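Side-chain contacts in Rna-directed RNA polymerase (PDB 3ZED), which probably copies the viral genome as an RNA-dependent RNA polymerase, occurring both free and covalently attached to the genomic RNA: residues Leu30-Phe35 with Ala153-Gln158; Phe133-Asn138 with Asn624-Thr629; Phe358-Gly363 with Phe574-Glu579; Leu729-Lys734 with Gln766-Leu771. One frame throughout, in Å; residues are numbered along the deposited sequence.

From the N terminus, contact 1 closes the first loop, bringing the extended chain at 30-35 back to the join between helix 143-156 and strand 157-160. Contact 2 opens inside that loop, at the end of helix 125-137, and closes much later at the start of helix 625-645, so contacts 1 and 2 cross; it joins the palm region to the thumb region. Contact 3 is nested within the loop of contact 2 and also joins palm to thumb, setting 358-363 against strand 573-578. Contact 4 follows in series, as a local tie between C-terminal helices, its centre about 69 Å from that of contact 2.

Contact 1. Residues Leu30-Phe35 with Ala153-Gln158; sequences LIPKRF and AIATLQ
Ile154 and Ala155 meet Pro32 where helix 143-156 passes into strand 157-160, a helix-to-strand junction crossed by an extended N-terminal stretch of chain. The CG2 methyl of Ile154 is anti to the backbone N and points at the proline ring, with Ile154 CG2 3.7 Å from Pro32 CG. A rigid, apolar proline suits this place, packing on the helix end without a flexible chain to order, and Leu128 and Ile125 of helix 125-137 border the same patch. The backbone is linked too: a water donates both to Ile154 O and to Lys33 O, while Tyr589 gives Ile154 O a second hydrogen bond. Ala155 follows, its small methyl leaving room for the ring to approach, with Ala155 CB 3.9 Å from Pro32 CB. Leu157 is the first residue to leave helical geometry, and the chain then turns into the strand. With CG anti to the backbone N, Gln158 CG comes to the ring's edge, 3.7 Å from Phe35 CD2; the bend at chi2 (61°) then carries the amide along that edge, bringing Gln158 OE1 to 3.5 Å from Phe35 CB. The amide and ring planes are only 17° apart, so the two flat groups meet side by side rather than face to face. NE2 of Gln158 is held by Gly121 O, while OE1 takes bonds from two waters. One also accepts from Phe35 N; the other, 2.7 Å from Gln158 OE1, donates to Phe35 O and accepts from Arg34 NE.

Contact 2. Residues Phe133-Asn138 with Asn624-Thr629; sequences FFLLEN and NPLLET
Phe134 and Thr629 make a CH-pi contact: the methyl CG2 of Thr629 lies over one face of the ring, 4.0 Å from the centroid of Phe134 and 16° off the ring normal. Thr629 CG2 is anti to its backbone N, and this sends the methyl outward across the contact. The opposite face of the ring is covered by Phe133, whose CD2 stands above the ring centre. An aromatic ring is apt here because both of its faces find a carbon partner.

The remaining contact across the segments is aliphatic. Leu626 CD1 reaches the backbone of helix 125-137, 3.6 Å from Leu135 N and 3.7 Å from Phe134 C, and also touches the CB atoms of both residues. A branched leucine can thus lay a single methyl against the helix surface between two side chains.

No hydrogen bond crosses between the segments; each has its own. Asn138 ND2 donates to Phe134 O at 2.9 Å, nearly straight at 166°, folding the asparagine side chain back onto the backbone four residues earlier. Asn624 is the N-cap of helix 625-645: its OD1 accepts from Leu627 N at 3.1 Å, while its ND2 bonds to Thr146 OG1.

The contact brings the end of a palm-region helix against the start of a thumb-region helix. The axes of the short helical segments 133-137 and 625-629 run at 121° to each other, 10.0 Å apart at closest approach. Helix 143-156 packs beside both, with Leu147 touching Leu135 and Leu626, while His633, farther along helix 625-645, meets the Phe134 ring edge-to-face.

Contact 3. Residues Phe358-Gly363 with Phe574-Glu579; sequences FSPFHG and FVPVLE
Pro360, Phe361 and Pro576 form a buried contact of apolar side chains, with no hydrogen bond across it, between the loop leading into helix 364-377 and strand 573-578, an outermost strand of a three-stranded antiparallel sheet. The two prolines touch through their beta carbons, Pro360 CB lying 3.6 Å from Pro576 CB, and their rings cross at about a right angle. Beside them Pro576 CG lies over one face of the Phe361 ring, 4.1 Å from its centroid and 26° off the normal, a CH-pi contact centred toward CE1. Phe361 CG is anti to the carbonyl carbon (chi1 -67°), which swings the ring round toward the strand. The same Pro576 CG comes within 3.6 Å of Pro360 O, so one ring carbon touches backbone, proline and aromatic alike.

Proline suits position 576: Val575 and Val577 bond to the neighbouring strand through their backbones, whereas Pro576, lacking an N-H, offers its ring to the loop. Around the contact, Trp563 of strand 563-568 touches Pro360 and meets Phe361 edge-to-face, while Met365 of helix 364-377 packs against Pro576.

Contact 4. Residues Leu729-Lys734 with Gln766-Leu771; sequences LDQRTK and QQQQLL
Gln731 is gripped by two glutamines of the facing helix. The stronger bond runs from Gln768 NE2 to Gln731 OE1, 2.8 Å long and bent at the hydrogen to 136°; the donor lies in the carbonyl plane of Gln731, although the acceptor is tilted out of the amide plane of Gln768. A second, weak bond joins Gln731 NE2 to Gln769 OE1 at 3.0 Å, and Ala765 O takes a further weak bond from the same nitrogen. Each end of the Gln731 amide is thus engaged, which should restrain its rotation and is consistent with the assignment of its O and N. The amide planes are turned steeply, 63° for Gln731 against Gln768 and 80° against Gln769. A long, two-ended amide is well suited to this buried site, because it both donates and accepts.

Side-chain shape makes the reach possible. Gln731 and Gln768 are extended beyond CG and arrive from opposite helices, whereas Gln769, from a more exposed position, bends at chi2 to bring its OE1 back. Packing round the acceptor is close: Gln768 CB lies 3.3 Å from Gln731 OE1. Next to this, Lys734 NZ forms a salt bridge at 3.1 Å with OD2 of Asp730, four residues earlier, and Asp730 OD1 is bonded to Asn194.

Gln768 also rests on Gln743 and Ala746 of helix 740-752, and Gln731 on Met772. Together these make a polar side-chain tie between helices 724-732 and 757-771, within the cluster of successive helices in the birnavirus VP1 C-terminal region.

Contact 1. Residues Leu30-Phe35 with Ala153-Gln158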
# COMPACT_ATOMS: atom_id res chain seq x y z
N LEU B 30 -1.90 -32.23 -23.55
CA LEU B 30 -2.44 -31.86 -22.24
C LEU B 30 -1.65 -30.69 -21.66
O LEU B 30 -2.23 -29.70 -21.21
CB LEU B 30 -2.41 -33.05 -21.25
CG LEU B 30 -2.64 -32.71 -19.75
CD1 LEU B 30 -4.09 -32.34 -19.46
CD2 LEU B 30 -2.17 -33.83 -18.84
N ILE B 31 -0.31 -30.79 -21.70
CA ILE B 31 0.56 -29.75 -21.15
C ILE B 31 0.76 -28.64 -22.18
O ILE B 31 1.33 -28.89 -23.24
CB ILE B 31 1.92 -30.33 -20.66
CG1 ILE B 31 1.78 -31.62 -19.81
CG2 ILE B 31 2.78 -29.26 -19.99
CD1 ILE B 31 0.92 -31.54 -18.50
N PRO B 32 0.32 -27.40 -21.87
CA PRO B 32 0.57 -26.28 -22.80
C PRO B 32 2.07 -26.01 -22.91
O PRO B 32 2.82 -26.34 -22.00
CB PRO B 32 -0.18 -25.11 -22.15
CG PRO B 32 -1.11 -25.75 -21.12
CD PRO B 32 -0.36 -26.94 -20.64
N LYS B 33 2.52 -25.46 -24.04
CA LYS B 33 3.95 -25.16 -24.19
C LYS B 33 4.34 -23.98 -23.30
O LYS B 33 3.52 -23.08 -23.08
CB LYS B 33 4.29 -24.86 -25.67
N ARG B 34 5.59 -24.00 -22.77
CA ARG B 34 6.14 -22.90 -21.99
C ARG B 34 6.10 -21.64 -22.81
O ARG B 34 6.33 -21.69 -24.03
CB ARG B 34 7.61 -23.16 -21.57
CG ARG B 34 7.84 -23.92 -20.28
CD ARG B 34 7.21 -23.30 -19.05
NE ARG B 34 7.78 -22.02 -18.62
CZ ARG B 34 8.81 -21.88 -17.79
NH1 ARG B 34 9.46 -22.95 -17.35
NH2 ARG B 34 9.21 -20.68 -17.42
N PHE B 35 5.80 -20.53 -22.17
CA PHE B 35 5.76 -19.25 -22.85
C PHE B 35 7.18 -18.74 -22.96
O PHE B 35 7.91 -18.73 -21.96
CB PHE B 35 4.85 -18.27 -22.08
CG PHE B 35 4.91 -16.84 -22.56
CD1 PHE B 35 4.55 -16.49 -23.86
CD2 PHE B 35 5.31 -15.83 -21.69
CE1 PHE B 35 4.58 -15.16 -24.28
CE2 PHE B 35 5.33 -14.49 -22.11
CZ PHE B 35 4.97 -14.17 -23.40
N ALA B 153 -5.35 -21.16 -17.53
CA ALA B 153 -4.47 -20.21 -16.82
C ALA B 153 -2.99 -20.49 -17.16
O ALA B 153 -2.25 -19.55 -17.45
CB ALA B 153 -4.70 -20.28 -15.32
N ILE B 154 -2.58 -21.78 -17.21
CA ILE B 154 -1.21 -22.17 -17.57
C ILE B 154 -0.93 -21.76 -19.03
O ILE B 154 0.16 -21.25 -19.32
CB ILE B 154 -1.00 -23.71 -17.34
CG1 ILE B 154 -0.95 -24.04 -15.82
CG2 ILE B 154 0.27 -24.21 -18.07
CD1 ILE B 154 -1.04 -25.49 -15.44
N ALA B 155 -1.92 -21.93 -19.94
CA ALA B 155 -1.80 -21.61 -21.35
C ALA B 155 -1.84 -20.10 -21.67
O ALA B 155 -1.25 -19.71 -22.67
CB ALA B 155 -2.89 -22.32 -22.15
N THR B 156 -2.52 -19.26 -20.85
CA THR B 156 -2.69 -17.84 -21.19
C THR B 156 -2.01 -16.86 -20.23
O THR B 156 -1.83 -15.70 -20.61
CB THR B 156 -4.17 -17.50 -21.28
OG1 THR B 156 -4.77 -17.72 -20.00
CG2 THR B 156 -4.88 -18.31 -22.38
N LEU B 157 -1.63 -17.31 -19.03
CA LEU B 157 -0.96 -16.47 -18.05
C LEU B 157 0.54 -16.77 -17.98
O LEU B 157 1.01 -17.77 -18.51
CB LEU B 157 -1.59 -16.58 -16.63
CG LEU B 157 -3.10 -16.34 -16.47
CD1 LEU B 157 -3.52 -16.51 -15.03
CD2 LEU B 157 -3.53 -14.96 -16.99
N GLN B 158 1.28 -15.89 -17.32
CA GLN B 158 2.69 -16.05 -17.05
C GLN B 158 3.07 -15.28 -15.80
O GLN B 158 2.88 -14.07 -15.75
CB GLN B 158 3.55 -15.59 -18.25
CG GLN B 158 5.06 -15.76 -18.03
CD GLN B 158 5.44 -17.19 -17.78
OE1 GLN B 158 5.30 -18.04 -18.66
NE2 GLN B 158 5.90 -17.51 -16.58
O HOH W 1 2.96 -22.48 -20.20
O HOH W 2 4.93 -20.85 -19.34
O HOH W 3 7.63 -19.31 -19.32

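Contact 2. Residues Phe133-Asn138 with Asn624-Thr629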
# COMPACT_ATOMS: atom_id res chain seq x y z
N PHE B 133 -5.56 -36.74 -13.68
CA PHE B 133 -5.69 -38.11 -13.17
C PHE B 133 -6.89 -38.22 -12.24
O PHE B 133 -7.64 -39.19 -12.34
CB PHE B 133 -4.43 -38.61 -12.43
CG PHE B 133 -4.66 -39.96 -11.74
CD1 PHE B 133 -5.00 -41.09 -12.48
CD2 PHE B 133 -4.60 -40.07 -10.35
CE1 PHE B 133 -5.23 -42.32 -11.85
CE2 PHE B 133 -4.80 -41.30 -9.73
CZ PHE B 133 -5.08 -42.42 -10.48
N PHE B 134 -7.08 -37.25 -11.34
CA PHE B 134 -8.19 -37.37 -10.41
C PHE B 134 -9.53 -37.10 -11.11
O PHE B 134 -10.53 -37.66 -10.68
CB PHE B 134 -7.97 -36.49 -9.16
CG PHE B 134 -6.95 -37.10 -8.22
CD1 PHE B 134 -7.17 -38.35 -7.63
CD2 PHE B 134 -5.77 -36.42 -7.91
CE1 PHE B 134 -6.22 -38.90 -6.74
CE2 PHE B 134 -4.83 -36.98 -7.03
CZ PHE B 134 -5.06 -38.21 -6.45
N LEU B 135 -9.54 -36.34 -12.25
CA LEU B 135 -10.79 -36.15 -12.99
C LEU B 135 -11.22 -37.48 -13.68
O LEU B 135 -12.42 -37.74 -13.85
CB LEU B 135 -10.69 -35.01 -14.03
CG LEU B 135 -12.00 -34.69 -14.80
CD1 LEU B 135 -12.88 -33.79 -14.01
CD2 LEU B 135 -11.72 -34.06 -16.15
N LEU B 136 -10.21 -38.29 -14.07
CA LEU B 136 -10.38 -39.61 -14.68
C LEU B 136 -11.03 -40.60 -13.73
O LEU B 136 -11.66 -41.55 -14.19
CB LEU B 136 -9.01 -40.19 -15.11
CG LEU B 136 -8.26 -39.54 -16.27
CD1 LEU B 136 -6.88 -40.17 -16.43
CD2 LEU B 136 -9.04 -39.60 -17.58
N GLU B 137 -10.85 -40.41 -12.41
CA GLU B 137 -11.32 -41.32 -11.34
C GLU B 137 -12.48 -40.81 -10.49
O GLU B 137 -13.05 -41.60 -9.73
CB GLU B 137 -10.15 -41.61 -10.36
CG GLU B 137 -9.04 -42.47 -10.93
CD GLU B 137 -8.17 -43.12 -9.88
OE1 GLU B 137 -7.83 -42.46 -8.88
OE2 GLU B 137 -7.80 -44.30 -10.09
N ASN B 138 -12.81 -39.52 -10.55
CA ASN B 138 -13.86 -38.96 -9.70
C ASN B 138 -14.89 -38.15 -10.49
O ASN B 138 -14.52 -37.26 -11.25
CB ASN B 138 -13.24 -38.05 -8.64
CG ASN B 138 -12.28 -38.71 -7.69
OD1 ASN B 138 -12.66 -39.21 -6.63
ND2 ASN B 138 -11.00 -38.64 -7.98
N ASN B 624 -12.75 -26.88 -3.10
CA ASN B 624 -12.80 -27.26 -4.52
C ASN B 624 -12.44 -28.76 -4.55
O ASN B 624 -11.28 -29.08 -4.29
CB ASN B 624 -11.87 -26.40 -5.37
CG ASN B 624 -11.96 -26.69 -6.84
OD1 ASN B 624 -11.77 -27.81 -7.31
ND2 ASN B 624 -12.20 -25.66 -7.61
N PRO B 625 -13.40 -29.69 -4.81
CA PRO B 625 -13.08 -31.11 -4.63
C PRO B 625 -11.96 -31.63 -5.52
O PRO B 625 -11.12 -32.37 -5.02
CB PRO B 625 -14.41 -31.83 -4.85
CG PRO B 625 -15.26 -30.85 -5.60
CD PRO B 625 -14.84 -29.51 -5.08
N LEU B 626 -11.92 -31.24 -6.79
CA LEU B 626 -10.82 -31.70 -7.63
C LEU B 626 -9.48 -31.12 -7.17
O LEU B 626 -8.50 -31.84 -7.04
CB LEU B 626 -11.06 -31.38 -9.11
CG LEU B 626 -10.15 -32.14 -10.11
CD1 LEU B 626 -10.52 -33.61 -10.18
CD2 LEU B 626 -10.18 -31.48 -11.49
N LEU B 627 -9.46 -29.82 -6.91
CA LEU B 627 -8.24 -29.13 -6.49
C LEU B 627 -7.73 -29.68 -5.15
O LEU B 627 -6.53 -29.91 -5.03
CB LEU B 627 -8.46 -27.60 -6.42
CG LEU B 627 -7.26 -26.73 -6.01
CD1 LEU B 627 -6.07 -26.93 -6.97
CD2 LEU B 627 -7.65 -25.26 -5.96
N GLU B 628 -8.64 -29.88 -4.18
CA GLU B 628 -8.32 -30.39 -2.86
C GLU B 628 -7.82 -31.85 -2.95
O GLU B 628 -6.86 -32.17 -2.28
CB GLU B 628 -9.55 -30.26 -1.92
CG GLU B 628 -9.47 -31.01 -0.60
CD GLU B 628 -8.27 -30.75 0.29
OE1 GLU B 628 -7.68 -29.65 0.22
OE2 GLU B 628 -7.96 -31.63 1.13
N THR B 629 -8.43 -32.72 -3.78
CA THR B 629 -7.98 -34.10 -3.93
C THR B 629 -6.55 -34.14 -4.48
O THR B 629 -5.70 -34.82 -3.90
CB THR B 629 -8.95 -34.92 -4.80
OG1 THR B 629 -10.30 -34.63 -4.41
CG2 THR B 629 -8.70 -36.42 -4.69

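Contact 3. Residues Phe358-Gly363 with Phe574-Glu579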
# COMPACT_ATOMS: atom_id res chain seq x y z
N PHE B 358 -8.46 -4.95 7.97
CA PHE B 358 -9.43 -6.05 7.94
C PHE B 358 -8.78 -7.37 7.61
O PHE B 358 -7.94 -7.45 6.72
CB PHE B 358 -10.57 -5.78 6.93
CG PHE B 358 -11.47 -6.97 6.62
CD1 PHE B 358 -12.47 -7.35 7.50
CD2 PHE B 358 -11.32 -7.69 5.44
CE1 PHE B 358 -13.30 -8.43 7.21
CE2 PHE B 358 -12.15 -8.77 5.15
CZ PHE B 358 -13.16 -9.11 6.01
N SER B 359 -9.22 -8.42 8.30
CA SER B 359 -8.87 -9.80 8.03
C SER B 359 -10.17 -10.60 7.92
O SER B 359 -11.03 -10.46 8.80
CB SER B 359 -7.97 -10.37 9.13
OG SER B 359 -7.78 -11.75 8.89
N PRO B 360 -10.37 -11.43 6.87
CA PRO B 360 -11.63 -12.20 6.79
C PRO B 360 -11.61 -13.41 7.73
O PRO B 360 -12.66 -14.01 8.00
CB PRO B 360 -11.68 -12.64 5.32
CG PRO B 360 -10.21 -12.76 4.90
CD PRO B 360 -9.46 -11.72 5.73
N PHE B 361 -10.42 -13.77 8.23
CA PHE B 361 -10.23 -14.90 9.12
C PHE B 361 -10.65 -14.55 10.55
O PHE B 361 -10.96 -13.39 10.84
CB PHE B 361 -8.78 -15.42 9.04
CG PHE B 361 -8.51 -16.01 7.68
CD1 PHE B 361 -9.10 -17.22 7.29
CD2 PHE B 361 -7.74 -15.32 6.75
CE1 PHE B 361 -8.91 -17.73 6.01
CE2 PHE B 361 -7.54 -15.84 5.48
CZ PHE B 361 -8.12 -17.04 5.11
N HIS B 362 -10.77 -15.58 11.41
CA HIS B 362 -11.14 -15.42 12.82
C HIS B 362 -12.50 -14.68 12.96
O HIS B 362 -12.68 -13.82 13.84
CB HIS B 362 -9.99 -14.76 13.61
CG HIS B 362 -8.75 -15.61 13.59
ND1 HIS B 362 -7.67 -15.27 12.80
CD2 HIS B 362 -8.53 -16.83 14.14
CE1 HIS B 362 -6.81 -16.27 12.91
NE2 HIS B 362 -7.28 -17.24 13.71
N GLY B 363 -13.43 -15.03 12.08
CA GLY B 363 -14.78 -14.49 12.05
C GLY B 363 -15.00 -13.18 11.35
O GLY B 363 -16.12 -12.67 11.37
N PHE B 574 -20.56 -17.67 7.94
CA PHE B 574 -19.87 -17.51 6.68
C PHE B 574 -18.38 -17.49 6.95
O PHE B 574 -17.92 -16.92 7.96
CB PHE B 574 -20.31 -16.23 5.96
CG PHE B 574 -21.68 -16.35 5.37
CD1 PHE B 574 -21.86 -16.83 4.08
CD2 PHE B 574 -22.80 -15.95 6.09
CE1 PHE B 574 -23.14 -16.92 3.52
CE2 PHE B 574 -24.08 -16.08 5.54
CZ PHE B 574 -24.24 -16.56 4.26
N VAL B 575 -17.63 -18.14 6.07
CA VAL B 575 -16.17 -18.23 6.16
C VAL B 575 -15.57 -17.74 4.82
O VAL B 575 -16.25 -17.86 3.80
CB VAL B 575 -15.68 -19.66 6.54
CG1 VAL B 575 -16.18 -20.05 7.92
CG2 VAL B 575 -16.10 -20.70 5.49
N PRO B 576 -14.34 -17.20 4.78
CA PRO B 576 -13.81 -16.77 3.49
C PRO B 576 -13.19 -17.90 2.67
O PRO B 576 -12.61 -18.85 3.20
CB PRO B 576 -12.73 -15.76 3.88
CG PRO B 576 -12.21 -16.27 5.19
CD PRO B 576 -13.38 -16.93 5.88
N VAL B 577 -13.29 -17.75 1.36
CA VAL B 577 -12.61 -18.57 0.37
C VAL B 577 -12.03 -17.58 -0.65
O VAL B 577 -12.72 -16.60 -1.06
CB VAL B 577 -13.41 -19.73 -0.29
CG1 VAL B 577 -13.83 -20.77 0.73
CG2 VAL B 577 -14.60 -19.23 -1.12
N LEU B 578 -10.78 -17.81 -1.04
CA LEU B 578 -10.14 -16.94 -2.01
C LEU B 578 -10.96 -16.90 -3.28
O LEU B 578 -11.41 -17.97 -3.72
CB LEU B 578 -8.71 -17.43 -2.31
CG LEU B 578 -7.86 -16.49 -3.17
CD1 LEU B 578 -7.59 -15.16 -2.43
CD2 LEU B 578 -6.57 -17.15 -3.53
N GLU B 579 -11.20 -15.69 -3.85
CA GLU B 579 -11.93 -15.53 -5.10
C GLU B 579 -11.39 -16.52 -6.13
O GLU B 579 -10.17 -16.65 -6.25
CB GLU B 579 -11.81 -14.08 -5.62
CG GLU B 579 -13.06 -13.60 -6.35
CD GLU B 579 -14.29 -13.38 -5.50
OE1 GLU B 579 -14.15 -13.24 -4.26
OE2 GLU B 579 -15.41 -13.38 -6.06

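Contact 4. Residues Leu729-Lys734 with Gln766-Leu771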
# COMPACT_ATOMS: atom_id res chain seq x y z
N LEU B 729 -1.65 25.48 9.71
CA LEU B 729 -1.30 24.34 8.86
C LEU B 729 -2.02 24.43 7.51
O LEU B 729 -1.43 24.11 6.48
CB LEU B 729 -1.60 23.01 9.56
CG LEU B 729 -0.75 21.84 9.08
CD1 LEU B 729 0.67 21.92 9.68
CD2 LEU B 729 -1.44 20.50 9.40
N ASP B 730 -3.28 24.87 7.52
CA ASP B 730 -4.04 25.09 6.29
C ASP B 730 -3.44 26.28 5.49
O ASP B 730 -3.32 26.19 4.28
CB ASP B 730 -5.52 25.34 6.60
CG ASP B 730 -6.41 25.33 5.38
OD1 ASP B 730 -6.23 24.43 4.51
OD2 ASP B 730 -7.31 26.19 5.29
N GLN B 731 -3.05 27.37 6.18
CA GLN B 731 -2.44 28.57 5.56
C GLN B 731 -1.11 28.20 4.88
O GLN B 731 -0.82 28.68 3.77
CB GLN B 731 -2.24 29.67 6.61
CG GLN B 731 -3.53 30.32 7.10
CD GLN B 731 -3.35 31.23 8.30
OE1 GLN B 731 -2.24 31.60 8.68
NE2 GLN B 731 -4.45 31.64 8.93
N ARG B 732 -0.35 27.28 5.54
CA ARG B 732 0.93 26.72 5.10
C ARG B 732 0.83 26.08 3.69
O ARG B 732 1.81 26.11 2.93
CB ARG B 732 1.41 25.68 6.15
CG ARG B 732 2.79 25.10 5.92
CD ARG B 732 3.26 24.24 7.09
NE ARG B 732 3.75 25.04 8.23
CZ ARG B 732 4.97 25.57 8.31
NH1 ARG B 732 5.82 25.47 7.29
NH2 ARG B 732 5.34 26.22 9.40
N THR B 733 -0.35 25.55 3.32
CA THR B 733 -0.59 24.92 2.01
C THR B 733 -0.80 25.96 0.90
O THR B 733 -0.72 25.60 -0.27
CB THR B 733 -1.78 23.93 2.04
OG1 THR B 733 -3.02 24.64 2.13
CG2 THR B 733 -1.67 22.90 3.16
N LYS B 734 -1.05 27.22 1.28
CA LYS B 734 -1.35 28.32 0.36
C LYS B 734 -0.21 29.34 0.21
O LYS B 734 -0.13 29.99 -0.83
CB LYS B 734 -2.62 29.06 0.82
CG LYS B 734 -3.89 28.20 0.77
CD LYS B 734 -4.86 28.59 1.87
CE LYS B 734 -6.15 27.83 1.79
NZ LYS B 734 -7.06 28.21 2.90
N GLN B 766 -4.38 35.08 12.94
CA GLN B 766 -5.16 36.25 12.52
C GLN B 766 -4.26 37.24 11.77
O GLN B 766 -4.66 37.76 10.72
CB GLN B 766 -5.82 36.93 13.73
N GLN B 767 -3.03 37.44 12.27
CA GLN B 767 -2.00 38.28 11.67
C GLN B 767 -1.60 37.72 10.29
O GLN B 767 -1.56 38.47 9.31
CB GLN B 767 -0.79 38.33 12.61
CG GLN B 767 0.25 39.41 12.32
CD GLN B 767 1.40 39.29 13.29
OE1 GLN B 767 2.53 38.97 12.90
NE2 GLN B 767 1.12 39.48 14.58
N GLN B 768 -1.35 36.40 10.21
CA GLN B 768 -0.97 35.71 8.98
C GLN B 768 -2.12 35.71 7.95
O GLN B 768 -1.85 35.83 6.76
CB GLN B 768 -0.50 34.29 9.29
CG GLN B 768 0.39 33.71 8.20
CD GLN B 768 1.14 32.48 8.66
OE1 GLN B 768 2.27 32.57 9.16
NE2 GLN B 768 0.53 31.32 8.49
N GLN B 769 -3.38 35.63 8.40
CA GLN B 769 -4.56 35.67 7.53
C GLN B 769 -4.64 37.02 6.81
O GLN B 769 -5.01 37.05 5.63
CB GLN B 769 -5.84 35.41 8.35
CG GLN B 769 -7.05 34.99 7.52
CD GLN B 769 -6.94 33.57 7.02
OE1 GLN B 769 -7.10 32.60 7.78
NE2 GLN B 769 -6.68 33.42 5.73
N LEU B 770 -4.26 38.12 7.50
CA LEU B 770 -4.26 39.48 6.96
C LEU B 770 -3.22 39.65 5.86
O LEU B 770 -3.55 40.22 4.82
CB LEU B 770 -4.02 40.54 8.04
CG LEU B 770 -5.10 40.74 9.10
CD1 LEU B 770 -4.59 41.64 10.20
CD2 LEU B 770 -6.38 41.33 8.51
N LEU B 771 -1.96 39.18 6.07
CA LEU B 771 -0.89 39.31 5.07
C LEU B 771 -1.16 38.44 3.82
O LEU B 771 -0.55 38.68 2.78
CB LEU B 771 0.53 39.06 5.63
CG LEU B 771 0.81 37.77 6.40
CD1 LEU B 771 1.37 36.68 5.49
CD2 LEU B 771 1.78 38.05 7.55